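Local structure of protein NBR1 homolog (Arabidopsis thaliana, 6TGS) at residues A[8-14]-A[83-89]. The protein probably acts as a receptor for autophagic degradation of ubiquitinated protein aggregates, binding ubiquitin and ATG8 proteins and homodimerizing through its PB1 domain. The protein carries 3 engineered substitutions. Sequence-based numbering, arbitrary orientation.
With GOL (glycerol), chain B; PEG (di(hydroxyethyl)ether), chain G.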
# COMPACT_ATOMS: atom_id res chain seq x y z
N LEU A 8 7.13 4.04 6.94
CA LEU A 8 7.08 2.86 6.09
C LEU A 8 7.42 3.26 4.66
O LEU A 8 6.82 4.18 4.11
CB LEU A 8 5.69 2.22 6.12
CG LEU A 8 5.41 1.06 5.15
CD1 LEU A 8 6.17 -0.20 5.56
CD2 LEU A 8 3.92 0.78 5.03
N VAL A 9 8.38 2.56 4.07
CA VAL A 9 8.68 2.74 2.65
C VAL A 9 7.70 1.89 1.86
O VAL A 9 7.59 0.68 2.07
CB VAL A 9 10.13 2.36 2.34
CG1 VAL A 9 10.36 2.36 0.84
CG2 VAL A 9 11.07 3.33 3.02
N VAL A 10 6.98 2.53 0.94
CA VAL A 10 6.02 1.85 0.08
C VAL A 10 6.54 1.94 -1.35
O VAL A 10 6.87 3.02 -1.83
CB VAL A 10 4.62 2.46 0.20
CG1 VAL A 10 3.63 1.75 -0.73
CG2 VAL A 10 4.14 2.37 1.64
N LYS A 11 6.65 0.80 -2.00
CA LYS A 11 6.89 0.74 -3.46
C LYS A 11 5.64 0.28 -4.23
O LYS A 11 5.13 -0.72 -3.80
CB LYS A 11 8.14 -0.09 -3.74
CG LYS A 11 9.39 0.48 -3.09
CD LYS A 11 10.62 -0.31 -3.40
CE LYS A 11 11.73 0.01 -2.42
NZ LYS A 11 12.80 -1.01 -2.47
N VAL A 12 5.29 0.89 -5.20
CA VAL A 12 4.09 0.52 -5.94
C VAL A 12 4.52 0.18 -7.36
O VAL A 12 5.30 0.91 -7.96
CB VAL A 12 3.04 1.65 -5.93
CG1 VAL A 12 1.77 1.17 -6.61
CG2 VAL A 12 2.75 2.10 -4.51
N SER A 13 4.03 -0.94 -7.87
CA SER A 13 4.31 -1.36 -9.24
C SER A 13 3.04 -1.29 -10.08
O SER A 13 2.00 -1.85 -9.70
CB SER A 13 4.88 -2.77 -9.26
OG SER A 13 5.20 -3.13 -10.59
N TYR A 14 3.13 -0.61 -11.22
CA TYR A 14 2.05 -0.62 -12.18
C TYR A 14 2.65 -0.47 -13.58
O TYR A 14 3.57 0.32 -13.77
CB TYR A 14 1.04 0.51 -11.92
CG TYR A 14 -0.06 0.60 -12.95
CD1 TYR A 14 -1.13 -0.28 -12.92
CD2 TYR A 14 -0.03 1.57 -13.95
CE1 TYR A 14 -2.14 -0.21 -13.86
CE2 TYR A 14 -1.05 1.65 -14.88
CZ TYR A 14 -2.10 0.76 -14.84
OH TYR A 14 -3.10 0.84 -15.77
N LYS A 83 8.50 -3.05 7.41
CA LYS A 83 9.17 -1.73 7.21
C LYS A 83 9.21 -1.39 5.73
O LYS A 83 9.43 -0.22 5.40
CB LYS A 83 10.63 -1.87 7.62
CG LYS A 83 11.43 -0.58 7.54
CD LYS A 83 12.92 -0.76 7.72
CE LYS A 83 13.68 0.55 7.71
NZ LYS A 83 13.40 1.36 8.91
N PHE A 84 8.95 -2.15 4.86
CA PHE A 84 8.90 -2.22 3.38
C PHE A 84 7.62 -2.96 2.98
O PHE A 84 7.32 -3.99 3.56
CB PHE A 84 10.18 -2.83 2.82
CG PHE A 84 10.18 -3.01 1.32
CD1 PHE A 84 9.90 -1.95 0.49
CD2 PHE A 84 10.48 -4.24 0.75
CE1 PHE A 84 9.91 -2.10 -0.89
CE2 PHE A 84 10.48 -4.39 -0.62
CZ PHE A 84 10.21 -3.32 -1.44
N LEU A 85 6.99 -2.14 2.05
CA LEU A 85 5.81 -2.76 1.42
C LEU A 85 5.90 -2.57 -0.09
O LEU A 85 6.00 -1.45 -0.52
CB LEU A 85 4.56 -2.12 2.00
CG LEU A 85 3.24 -2.63 1.46
CD1 LEU A 85 3.08 -4.10 1.77
CD2 LEU A 85 2.10 -1.83 2.05
N LYS A 86 5.89 -3.66 -0.82
CA LYS A 86 5.81 -3.58 -2.28
C LYS A 86 4.41 -3.99 -2.70
O LYS A 86 4.02 -5.14 -2.48
CB LYS A 86 6.83 -4.46 -2.98
CG LYS A 86 6.72 -4.32 -4.49
CD LYS A 86 7.36 -5.47 -5.24
CE LYS A 86 7.56 -5.13 -6.72
NZ LYS A 86 6.55 -5.71 -7.62
N ILE A 87 3.68 -3.06 -3.31
CA ILE A 87 2.29 -3.26 -3.72
C ILE A 87 2.23 -3.39 -5.24
O ILE A 87 2.66 -2.49 -5.96
CB ILE A 87 1.39 -2.10 -3.26
CG1 ILE A 87 1.39 -1.96 -1.73
CG2 ILE A 87 -0.04 -2.25 -3.83
CD1 ILE A 87 0.62 -0.72 -1.26
N ASN A 88 1.66 -4.49 -5.73
CA ASN A 88 1.39 -4.60 -7.15
C ASN A 88 -0.02 -4.09 -7.44
O ASN A 88 -0.97 -4.45 -6.73
CB ASN A 88 1.51 -6.05 -7.63
CG ASN A 88 2.96 -6.51 -7.76
OD1 ASN A 88 3.87 -5.71 -7.91
ND2 ASN A 88 3.16 -7.83 -7.72
N VAL A 89 -0.17 -3.29 -8.50
CA VAL A 89 -1.45 -2.70 -8.87
C VAL A 89 -1.95 -3.37 -10.13
O VAL A 89 -1.26 -3.39 -11.15
CB VAL A 89 -1.34 -1.18 -9.13
CG1 VAL A 89 -2.72 -0.62 -9.51
CG2 VAL A 89 -0.80 -0.48 -7.94
C1 GOL B . 1.37 -4.32 -12.06
O1 GOL B . 0.81 -3.75 -13.21
C2 GOL B . 2.31 -5.44 -12.51
O2 GOL B . 2.34 -6.49 -11.59
C3 GOL B . 3.68 -4.77 -12.66
O3 GOL B . 3.50 -3.42 -12.94
C1 PEG G . 8.05 -4.61 -10.23
O1 PEG G . 6.84 -5.30 -10.41
C2 PEG G . 8.17 -3.47 -11.23
O2 PEG G . 9.01 -3.87 -12.26
C3 PEG G . 10.31 -3.37 -12.12
C4 PEG G . 10.62 -2.49 -13.32
O4 PEG G . 10.04 -1.23 -13.14
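Val10 and Ile87 meet on the buried face of strands 8-14 and 84-90, the parallel first and last strands, side by side inside the ubiquitin-like PB1 sheet. With its CG1 anti to the backbone N (chi1 179°), Val10 points that methyl at CD1 of Ile87, 3.9 Å away. Val12 and Val89 adjoin farther along, though their very close methyl approach is doubtful, Val12 having two conformers. Helix 35-46 closes over this row, placing Ile42 on both Val12 and Val89 and Leu38 on Ile87. At the strand ends, the Tyr14 ring presents its edge to the Val89 carbonyl oxygen.

Between the faces runs an unbroken ladder of parallel backbone hydrogen bonds. Lys11 sits at its middle, its N 2.8 Å from Leu85 O and its O accepting Ile87 N; the end bond from Val9 N to Lys83 O is longer, at 3.3 Å.

The opposite face, with Val9, Lys11, Ser13, Phe84, Lys86 and Asn88, is mixed and more exposed. Farther along, Lys86 NZ gives a bond of 2.7 Å to Asn88 OD1, meeting a lone pair within the plane of the amide. In the conformer modelled, Ser13 OG bonds to a diethylene glycol and, weakly, a glycerol, both probably from the crystallisation liquor; Lys86 NZ bonds weakly to the same glycol O1. A methionine in place of Lys86 would probably leave Asn88 OD1 without this donor and its amide freer to turn. Thus backbone bonding and apolar burial join the strands, while the Lys11 and Lys86 ammonium groups probably make the outer face electropositive.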